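Long-range contacts in type III effector HopA1 (Pseudomonas syringae pv. tomato str. DC3000, PDB 4RSX), which is a type III effector, probably secreted into plant cells to act on host signalling; this chain is the larger, C-terminal part of the protein: residues T54-N59 with R80-Y85; N62-R67 with Y97-K102; H103-D108 with K136-T141. All blocks are in the same frame, centred on the assembly; numbering follows the deposited sequence.

The three contacts run from a pair of helices, through one margin of the antiparallel sheet, to a loop that connects two of its strands. Contacts 1 and 2 have centres about 10 Å apart and share a polar link, since N59 OD1 lies 2.8 Å from V66 N, a probable hydrogen bond; L55 of contact 1 also packs on Y97 of contact 2. Contacts 2 and 3 have centres about 11 Å apart and meet where P101 CD lies 3.2 Å from T141 O, on the neighbouring strands 96-101 and 140-146. Contacts 1 and 3 do not touch: their centres are about 21 Å apart, their nearest atoms about 8 Å. All three contacts are structural packing.

Contact 1. Residues T54-N59 with R80-Y85; sequences TLKALN and RNLDKY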
loop_
_atom_site.group_PDB
_atom_site.type_symbol
_atom_site.label_atom_id
_atom_site.label_comp_id
_atom_site.label_asym_id
_atom_site.label_seq_id
_atom_site.Cartn_x
_atom_site.Cartn_y
_atom_site.Cartn_z
ATOM N N THR A 54 -3.163 -20.985 3.134
ATOM C CA THR A 54 -2.870 -20.691 1.735
ATOM C C THR A 54 -1.475 -20.109 1.613
ATOM O O THR A 54 -0.740 -20.448 0.687
ATOM C CB THR A 54 -3.879 -19.697 1.166
ATOM O OG1 THR A 54 -5.184 -20.284 1.225
ATOM C CG2 THR A 54 -3.538 -19.344 -0.283
ATOM N N LEU A 55 -1.127 -19.223 2.548
ATOM C CA LEU A 55 0.227 -18.680 2.628
ATOM C C LEU A 55 1.242 -19.829 2.631
ATOM O O LEU A 55 2.166 -19.847 1.814
ATOM C CB LEU A 55 0.400 -17.813 3.880
ATOM C CG LEU A 55 -0.298 -16.450 3.957
ATOM C CD1 LEU A 55 0.133 -15.674 5.207
ATOM C CD2 LEU A 55 -0.036 -15.622 2.701
ATOM N N LYS A 56 1.037 -20.806 3.517
ATOM C CA LYS A 56 1.947 -21.950 3.617
ATOM C C LYS A 56 1.948 -22.785 2.346
ATOM O O LYS A 56 2.991 -23.282 1.927
ATOM C CB LYS A 56 1.601 -22.822 4.825
ATOM C CG LYS A 56 1.842 -22.141 6.167
ATOM C CD LYS A 56 1.521 -23.069 7.340
ATOM C CE LYS A 56 0.026 -23.295 7.502
ATOM N NZ LYS A 56 -0.306 -24.092 8.720
ATOM N N ALA A 57 0.778 -22.930 1.729
ATOM C CA ALA A 57 0.661 -23.655 0.463
ATOM C C ALA A 57 1.339 -22.919 -0.699
ATOM O O ALA A 57 1.817 -23.544 -1.652
ATOM C CB ALA A 57 -0.797 -23.906 0.136
ATOM N N LEU A 58 1.365 -21.590 -0.629
ATOM C CA LEU A 58 1.944 -20.782 -1.703
ATOM C C LEU A 58 3.470 -20.739 -1.585
ATOM O O LEU A 58 4.196 -20.761 -2.588
ATOM C CB LEU A 58 1.371 -19.359 -1.660
ATOM C CG LEU A 58 -0.027 -19.232 -2.242
ATOM C CD1 LEU A 58 -0.624 -17.877 -1.928
ATOM C CD2 LEU A 58 0.048 -19.467 -3.738
ATOM N N ASN A 59 3.929 -20.678 -0.342
ATOM C CA ASN A 59 5.342 -20.616 -0.007
ATOM C C ASN A 59 6.164 -21.768 -0.591
ATOM O O ASN A 59 5.911 -22.940 -0.296
ATOM C CB ASN A 59 5.473 -20.633 1.512
ATOM C CG ASN A 59 6.903 -20.446 1.975
ATOM O OD1 ASN A 59 7.650 -19.628 1.429
ATOM N ND2 ASN A 59 7.294 -21.205 2.992
ATOM N N ARG A 80 12.573 -17.158 7.668
ATOM C CA ARG A 80 12.662 -18.181 6.625
ATOM C C ARG A 80 11.936 -19.490 6.980
ATOM O O ARG A 80 12.102 -20.493 6.284
ATOM C CB ARG A 80 14.131 -18.472 6.265
ATOM C CG ARG A 80 15.014 -17.231 6.123
ATOM C CD ARG A 80 14.419 -16.198 5.168
ATOM N NE ARG A 80 14.885 -14.854 5.505
ATOM C CZ ARG A 80 15.881 -14.222 4.887
ATOM N NH1 ARG A 80 16.514 -14.805 3.874
ATOM N NH2 ARG A 80 16.244 -13.002 5.280
ATOM N N ASN A 81 11.149 -19.494 8.055
ATOM C CA ASN A 81 10.358 -20.682 8.401
ATOM C C ASN A 81 8.894 -20.316 8.621
ATOM O O ASN A 81 8.445 -20.127 9.753
ATOM C CB ASN A 81 10.924 -21.403 9.630
ATOM C CG ASN A 81 10.322 -22.795 9.827
ATOM O OD1 ASN A 81 9.228 -23.106 9.326
ATOM N ND2 ASN A 81 11.035 -23.640 10.561
ATOM N N LEU A 82 8.156 -20.222 7.523
ATOM C CA LEU A 82 6.786 -19.735 7.568
ATOM C C LEU A 82 5.906 -20.585 8.482
ATOM O O LEU A 82 5.194 -20.050 9.348
ATOM C CB LEU A 82 6.205 -19.691 6.155
ATOM C CG LEU A 82 4.806 -19.093 6.094
ATOM C CD1 LEU A 82 4.821 -17.695 6.698
ATOM C CD2 LEU A 82 4.281 -19.078 4.655
ATOM N N ASP A 83 5.980 -21.902 8.306
ATOM C CA ASP A 83 5.098 -22.820 9.032
ATOM C C ASP A 83 5.267 -22.708 10.544
ATOM O O ASP A 83 4.289 -22.759 11.287
ATOM C CB ASP A 83 5.310 -24.266 8.563
ATOM C CG ASP A 83 4.939 -24.468 7.105
ATOM O OD1 ASP A 83 4.741 -23.463 6.384
ATOM O OD2 ASP A 83 4.859 -25.637 6.668
ATOM N N LYS A 84 6.506 -22.526 10.990
ATOM C CA LYS A 84 6.800 -22.397 12.416
ATOM C C LYS A 84 6.283 -21.088 12.997
ATOM O O LYS A 84 5.730 -21.076 14.094
ATOM C CB LYS A 84 8.304 -22.526 12.679
ATOM C CG LYS A 84 8.672 -22.648 14.162
ATOM C CD LYS A 84 10.192 -22.650 14.379
ATOM C CE LYS A 84 10.564 -23.088 15.796
ATOM N NZ LYS A 84 9.986 -22.207 16.845
ATOM N N TYR A 85 6.463 -19.986 12.266
ATOM C CA TYR A 85 5.954 -18.685 12.720
ATOM C C TYR A 85 4.428 -18.713 12.896
ATOM O O TYR A 85 3.895 -18.249 13.906
ATOM C CB TYR A 85 6.372 -17.557 11.753
ATOM C CG TYR A 85 5.876 -16.183 12.173
ATOM C CD1 TYR A 85 6.616 -15.395 13.048
ATOM C CD2 TYR A 85 4.659 -15.678 11.696
ATOM C CE1 TYR A 85 6.171 -14.141 13.437
ATOM C CE2 TYR A 85 4.196 -14.416 12.089
ATOM C CZ TYR A 85 4.964 -13.658 12.960
ATOM O OH TYR A 85 4.536 -12.415 13.365
HETATM O O HOH W 1 5.394 -23.489 3.750
HETATM O O HOH W 2 1.887 -24.055 10.726
#
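The flat amide of N59 lies against L82, whose CB and CD2 both sit over one face of it, with N59 ND2 3.7 Å from L82 CB. With CG anti to the backbone N (chi1 -175°), N59 sends its amide out from the end of helix 45-58 and along the leucine. K56 CD lies over one face of the D83 carboxylate, while K56 CG, displaced toward OD1, comes within 3.2 Å of that D83 oxygen. Here the lysine serves as an aliphatic strip, bent at chi3, and its ammonium passes the acid by: K56 NZ and D83 OD1 are 5.6 Å apart. Toward the sheet, L82 CD2 reaches the helix backbone, 3.6 Å from L55 O, and touches L55 CB. Leucine suits this buried place, since L55 and L82 both also pack on V66 and Y97 of the sheet.

At the start of helix 82-88, N81 is the N-cap, its OD1 accepting from K84 N. N59 OD1 is taken by V66 N of strand 64-68.

No direct hydrogen bond joins the segments. One water gives to D83 OD1 (2.7 Å) and K56 O and accepts from N59 ND2; a second accepts from K56 NZ and gives to D83 O (2.8 Å). The chemistry therefore implies a small apolar seam beside a water-bridged polar margin, where lysine and aspartate probably attract each other only at a distance.

Contact 2. Residues N62-R67 with Y97-K102; sequences NGIEVR and YRIIPK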
loop_
_atom_site.group_PDB
_atom_site.type_symbol
_atom_site.label_atom_id
_atom_site.label_comp_id
_atom_site.label_asym_id
_atom_site.label_seq_id
_atom_site.Cartn_x
_atom_site.Cartn_y
_atom_site.Cartn_z
ATOM N N ASN A 62 6.153 -22.584 -7.322
ATOM C CA ASN A 62 6.071 -21.736 -8.507
ATOM C C ASN A 62 6.886 -20.449 -8.459
ATOM O O ASN A 62 6.404 -19.397 -8.877
ATOM C CB ASN A 62 4.612 -21.414 -8.816
ATOM C CG ASN A 62 3.801 -22.657 -9.104
ATOM O OD1 ASN A 62 4.350 -23.684 -9.502
ATOM N ND2 ASN A 62 2.489 -22.575 -8.903
ATOM N N GLY A 63 8.103 -20.536 -7.933
ATOM C CA GLY A 63 9.018 -19.404 -7.918
ATOM C C GLY A 63 8.714 -18.360 -6.859
ATOM O O GLY A 63 9.327 -17.289 -6.847
ATOM N N ILE A 64 7.784 -18.677 -5.961
ATOM C CA ILE A 64 7.352 -17.750 -4.916
ATOM C C ILE A 64 7.762 -18.221 -3.519
ATOM O O ILE A 64 7.768 -19.424 -3.241
ATOM C CB ILE A 64 5.822 -17.604 -4.952
ATOM C CG1 ILE A 64 5.389 -16.867 -6.221
ATOM C CG2 ILE A 64 5.277 -16.915 -3.687
ATOM C CD1 ILE A 64 6.104 -15.537 -6.448
ATOM N N GLU A 65 8.107 -17.268 -2.650
ATOM C CA GLU A 65 8.252 -17.509 -1.211
ATOM C C GLU A 65 7.411 -16.520 -0.399
ATOM O O GLU A 65 7.179 -15.382 -0.830
ATOM C CB GLU A 65 9.727 -17.439 -0.785
ATOM C CG GLU A 65 10.551 -18.606 -1.359
ATOM C CD GLU A 65 12.041 -18.474 -1.132
ATOM O OE1 GLU A 65 12.468 -17.505 -0.464
ATOM O OE2 GLU A 65 12.788 -19.348 -1.635
ATOM N N VAL A 66 6.938 -16.963 0.766
ATOM C CA VAL A 66 6.227 -16.076 1.684
ATOM C C VAL A 66 7.002 -15.974 2.993
ATOM O O VAL A 66 7.391 -16.990 3.582
ATOM C CB VAL A 66 4.796 -16.583 1.983
ATOM C CG1 VAL A 66 4.100 -15.659 2.979
ATOM C CG2 VAL A 66 3.997 -16.724 0.696
ATOM N N ARG A 67 7.221 -14.751 3.454
ATOM C CA ARG A 67 7.953 -14.545 4.689
ATOM C C ARG A 67 7.198 -13.576 5.573
ATOM O O ARG A 67 6.601 -12.618 5.075
ATOM C CB ARG A 67 9.341 -13.981 4.382
ATOM C CG ARG A 67 10.205 -14.932 3.587
ATOM C CD ARG A 67 11.538 -14.318 3.225
ATOM N NE ARG A 67 12.466 -15.338 2.744
ATOM C CZ ARG A 67 13.576 -15.076 2.060
ATOM N NH1 ARG A 67 13.890 -13.822 1.763
ATOM N NH2 ARG A 67 14.367 -16.068 1.672
ATOM N N TYR A 97 2.724 -10.047 5.904
ATOM C CA TYR A 97 3.536 -11.041 5.213
ATOM C C TYR A 97 3.972 -10.476 3.864
ATOM O O TYR A 97 3.215 -9.760 3.204
ATOM C CB TYR A 97 2.731 -12.319 4.995
ATOM C CG TYR A 97 2.324 -13.013 6.273
ATOM C CD1 TYR A 97 3.048 -14.090 6.750
ATOM C CD2 TYR A 97 1.212 -12.598 6.998
ATOM C CE1 TYR A 97 2.684 -14.749 7.916
ATOM C CE2 TYR A 97 0.842 -13.238 8.176
ATOM C CZ TYR A 97 1.589 -14.317 8.626
ATOM O OH TYR A 97 1.251 -14.978 9.784
ATOM N N ARG A 98 5.191 -10.776 3.444
ATOM C CA ARG A 98 5.565 -10.399 2.093
ATOM C C ARG A 98 5.578 -11.617 1.210
ATOM O O ARG A 98 5.850 -12.733 1.665
ATOM C CB ARG A 98 6.894 -9.638 2.016
ATOM C CG ARG A 98 8.032 -10.257 2.784
ATOM C CD ARG A 98 9.323 -9.476 2.541
ATOM N NE ARG A 98 9.158 -8.038 2.758
ATOM C CZ ARG A 98 9.987 -7.115 2.275
ATOM N NH1 ARG A 98 11.030 -7.485 1.546
ATOM N NH2 ARG A 98 9.772 -5.826 2.517
ATOM N N ILE A 99 5.231 -11.385 -0.048
ATOM C CA ILE A 99 5.255 -12.400 -1.078
ATOM C C ILE A 99 6.387 -12.022 -2.014
ATOM O O ILE A 99 6.344 -10.961 -2.640
ATOM C CB ILE A 99 3.958 -12.341 -1.872
ATOM C CG1 ILE A 99 2.761 -12.435 -0.918
ATOM C CG2 ILE A 99 3.931 -13.424 -2.945
ATOM C CD1 ILE A 99 1.427 -12.020 -1.566
ATOM N N ILE A 100 7.401 -12.873 -2.111
ATOM C CA ILE A 100 8.596 -12.544 -2.881
ATOM C C ILE A 100 8.909 -13.622 -3.913
ATOM O O ILE A 100 8.600 -14.803 -3.704
ATOM C CB ILE A 100 9.832 -12.368 -1.965
ATOM C CG1 ILE A 100 10.299 -13.720 -1.431
ATOM C CG2 ILE A 100 9.514 -11.438 -0.805
ATOM C CD1 ILE A 100 11.388 -13.598 -0.396
ATOM N N PRO A 101 9.524 -13.217 -5.038
ATOM C CA PRO A 101 10.001 -14.233 -5.985
ATOM C C PRO A 101 11.193 -14.930 -5.361
ATOM O O PRO A 101 11.926 -14.293 -4.576
ATOM C CB PRO A 101 10.459 -13.412 -7.191
ATOM C CG PRO A 101 10.883 -12.063 -6.578
ATOM C CD PRO A 101 9.890 -11.845 -5.444
ATOM N N LYS A 102 11.365 -16.209 -5.692
ATOM C CA LYS A 102 12.494 -17.018 -5.237
ATOM C C LYS A 102 13.826 -16.314 -5.511
ATOM O O LYS A 102 14.710 -16.254 -4.649
ATOM C CB LYS A 102 12.437 -18.379 -5.947
ATOM C CG LYS A 102 13.557 -19.359 -5.621
ATOM C CD LYS A 102 13.331 -20.662 -6.395
ATOM C CE LYS A 102 14.563 -21.565 -6.394
ATOM N NZ LYS A 102 14.480 -22.598 -7.477
#
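Backbone hydrogen bonds between G63-R67 and R98-K102 carry this contact. E65 and I100 bond in both directions, E65 N to I100 O at 2.7 Å and I100 N to E65 O at 2.8 Å, both nearly straight; R67 and R98 form another such pair. Just before strand 64-68 and after strand 96-101, K102 N gives to G63 O (2.6 Å), tilted out of the carbonyl plane; the positive phi of G63 (77°) suits glycine.

Apolar contacts fill the face carrying V66 and I99. I64 CG2 meets I99 CG2 at 3.8 Å, and V66 CG1 rests near Y97 CB. The beta-branched I64, V66 and I99 suit strands and are buried under helices 45-58, 82-88 and 123-136.

On the other face I100 holds CG1 between its backbone N and carbonyl carbon (chi1 72°), which brings CD1 over one face of the R67 guanidinium, 3.3 Å from NH1. E65 OE1 lies 3.2 Å from R67 NH2, a salt bridge within the strand, probably by charge alone, since no N-H points at it.

This is regular antiparallel pairing between strand 64-68, outermost in the seven-stranded sheet of the alpha/beta fold, and strand 96-101, linked through helices 71-75 and 82-88.

Contact 3. Residues H103-D108 with K136-T141; sequences HERRED and KESAIT
R105 makes the tight part of this contact by laying its side chain across the turn that leads from helix 123-136 into strand 140-146. Extended from CG to NE, the arginine brings NH1 2.7 Å from I140 O. The oxygen sits in the guanidinium plane, nearly on the line of its own C=O, though the N-H...O angle of 155° is somewhat bent. I134 O, in the last turn of the helix, accepts a second bond from NH1. One face of the guanidinium rests on the backbone of the turn, S138 CA standing 3.6 Å above its plane. E137 O is close to NH1 at too poor an angle for a bond, and instead accepts from I140 N (3.0 Å), closing the type I turn E137-I140. Arginine suits this place because its long chain can bond two main-chain oxygens near a helix C-terminus, whose dipole would probably favour a positive charge. Between the backbones a water accepts from R105 N and gives to T141 O (2.7 Å), in place of a direct bond.

At the other end of the packing the T141 methyl CG2 lies 3.6 Å from R106 O, while E107 crosses T141 at about a right angle, with CG 3.9 Å from T141 OG1. That hydroxyl bonds to Q111 NE2.

The margin is looser and wet: a water links R105 NH2 to S138 OG. Within the loop R106 and D108 are a long ion pair, the oxygen well out of the guanidinium plane, and all six loop residues touch crystal neighbours.

Loop 103-108, which joins strands 96-101 and 111-116, lies along the start of strand 140-146. On the helix side of that strand I140 packs on L133, I134 and L172 of helices 123-136 and 166-180, and T141 pairs through its backbone with Y161 of strand 158-162.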
loop_
_atom_site.group_PDB
_atom_site.type_symbol
_atom_site.label_atom_id
_atom_site.label_comp_id
_atom_site.label_asym_id
_atom_site.label_seq_id
_atom_site.Cartn_x
_atom_site.Cartn_y
_atom_site.Cartn_z
ATOM N N HIS A 103 13.965 -15.767 -6.712
ATOM C CA HIS A 103 15.168 -15.017 -7.042
ATOM C C HIS A 103 14.908 -13.525 -6.908
ATOM O O HIS A 103 14.177 -12.935 -7.700
ATOM C CB HIS A 103 15.664 -15.374 -8.444
ATOM C CG HIS A 103 15.990 -16.825 -8.607
ATOM N ND1 HIS A 103 17.026 -17.438 -7.927
ATOM C CD2 HIS A 103 15.410 -17.794 -9.357
ATOM C CE1 HIS A 103 17.072 -18.715 -8.259
ATOM N NE2 HIS A 103 16.105 -18.958 -9.124
ATOM N N GLU A 104 15.525 -12.933 -5.892
ATOM C CA GLU A 104 15.362 -11.518 -5.564
ATOM C C GLU A 104 15.510 -10.585 -6.770
ATOM O O GLU A 104 16.404 -10.763 -7.590
ATOM C CB GLU A 104 16.362 -11.117 -4.469
ATOM C CG GLU A 104 16.302 -9.649 -4.076
ATOM C CD GLU A 104 17.155 -9.332 -2.872
ATOM O OE1 GLU A 104 16.583 -9.174 -1.774
ATOM O OE2 GLU A 104 18.392 -9.238 -3.020
ATOM N N ARG A 105 14.625 -9.595 -6.861
ATOM C CA ARG A 105 14.694 -8.580 -7.907
ATOM C C ARG A 105 15.116 -7.243 -7.296
ATOM O O ARG A 105 14.545 -6.817 -6.299
ATOM C CB ARG A 105 13.337 -8.471 -8.607
ATOM C CG ARG A 105 12.876 -9.806 -9.195
ATOM C CD ARG A 105 11.440 -9.779 -9.679
ATOM N NE ARG A 105 11.037 -11.086 -10.208
ATOM C CZ ARG A 105 9.788 -11.543 -10.228
ATOM N NH1 ARG A 105 8.793 -10.788 -9.757
ATOM N NH2 ARG A 105 9.536 -12.755 -10.727
ATOM N N ARG A 106 16.129 -6.599 -7.877
ATOM C CA ARG A 106 16.606 -5.297 -7.383
ATOM C C ARG A 106 15.478 -4.265 -7.446
ATOM O O ARG A 106 14.693 -4.251 -8.408
ATOM C CB ARG A 106 17.828 -4.816 -8.199
ATOM C CG ARG A 106 18.367 -3.424 -7.828
ATOM C CD ARG A 106 19.346 -2.869 -8.885
ATOM N NE ARG A 106 19.452 -1.399 -8.849
ATOM C CZ ARG A 106 18.938 -0.565 -9.762
ATOM N NH1 ARG A 106 18.276 -1.033 -10.820
ATOM N NH2 ARG A 106 19.093 0.752 -9.630
ATOM N N GLU A 107 15.377 -3.424 -6.415
ATOM C CA GLU A 107 14.375 -2.347 -6.386
ATOM C C GLU A 107 14.936 -1.060 -6.980
ATOM O O GLU A 107 16.056 -0.663 -6.640
ATOM C CB GLU A 107 13.937 -2.045 -4.947
ATOM C CG GLU A 107 13.199 -3.175 -4.220
ATOM C CD GLU A 107 12.878 -2.805 -2.764
ATOM O OE1 GLU A 107 13.133 -1.641 -2.381
ATOM O OE2 GLU A 107 12.374 -3.662 -2.000
ATOM N N ASP A 108 14.170 -0.393 -7.843
ATOM C CA ASP A 108 14.550 0.961 -8.244
ATOM C C ASP A 108 14.451 1.872 -7.024
ATOM O O ASP A 108 13.652 1.616 -6.109
ATOM C CB ASP A 108 13.602 1.510 -9.306
ATOM C CG ASP A 108 13.701 0.777 -10.630
ATOM O OD1 ASP A 108 14.705 0.069 -10.873
ATOM O OD2 ASP A 108 12.756 0.925 -11.439
ATOM N N LYS A 136 5.107 -14.114 -12.583
ATOM C CA LYS A 136 5.168 -13.871 -14.024
ATOM C C LYS A 136 5.811 -12.542 -14.399
ATOM O O LYS A 136 6.412 -12.426 -15.467
ATOM C CB LYS A 136 3.749 -13.878 -14.627
ATOM C CG LYS A 136 3.050 -15.246 -14.715
ATOM C CD LYS A 136 1.729 -15.100 -15.481
ATOM C CE LYS A 136 0.746 -16.238 -15.182
ATOM N NZ LYS A 136 1.346 -17.591 -15.362
ATOM N N GLU A 137 5.669 -11.540 -13.536
ATOM C CA GLU A 137 6.001 -10.168 -13.911
ATOM C C GLU A 137 7.212 -9.652 -13.150
ATOM O O GLU A 137 7.094 -9.245 -11.989
ATOM C CB GLU A 137 4.801 -9.252 -13.636
ATOM C CG GLU A 137 3.518 -9.655 -14.355
ATOM C CD GLU A 137 3.496 -9.219 -15.817
ATOM O OE1 GLU A 137 4.332 -8.362 -16.205
ATOM O OE2 GLU A 137 2.629 -9.722 -16.578
ATOM N N SER A 138 8.367 -9.643 -13.804
ATOM C CA SER A 138 9.602 -9.231 -13.155
ATOM C C SER A 138 9.647 -7.746 -12.795
ATOM O O SER A 138 10.539 -7.324 -12.051
ATOM C CB SER A 138 10.821 -9.584 -14.024
ATOM O OG SER A 138 10.790 -10.945 -14.414
ATOM N N ALA A 139 8.721 -6.945 -13.323
ATOM C CA ALA A 139 8.640 -5.546 -12.884
ATOM C C ALA A 139 8.228 -5.459 -11.409
ATOM O O ALA A 139 8.544 -4.485 -10.725
ATOM C CB ALA A 139 7.700 -4.726 -13.767
ATOM N N ILE A 140 7.529 -6.478 -10.910
ATOM C CA ILE A 140 7.124 -6.478 -9.505
ATOM C C ILE A 140 8.224 -7.089 -8.630
ATOM O O ILE A 140 8.572 -8.261 -8.783
ATOM C CB ILE A 140 5.819 -7.258 -9.299
ATOM C CG1 ILE A 140 4.746 -6.758 -10.268
ATOM C CG2 ILE A 140 5.317 -7.096 -7.883
ATOM C CD1 ILE A 140 3.432 -7.500 -10.131
ATOM N N THR A 141 8.762 -6.303 -7.702
ATOM C CA THR A 141 9.816 -6.809 -6.844
ATOM C C THR A 141 9.269 -7.655 -5.700
ATOM O O THR A 141 9.926 -8.618 -5.284
ATOM C CB THR A 141 10.684 -5.686 -6.267
ATOM O OG1 THR A 141 9.884 -4.843 -5.435
ATOM C CG2 THR A 141 11.298 -4.861 -7.386
HETATM O O HOH W 3 12.475 -9.268 -4.799
HETATM O O HOH W 4 11.884 -13.358 -12.912
#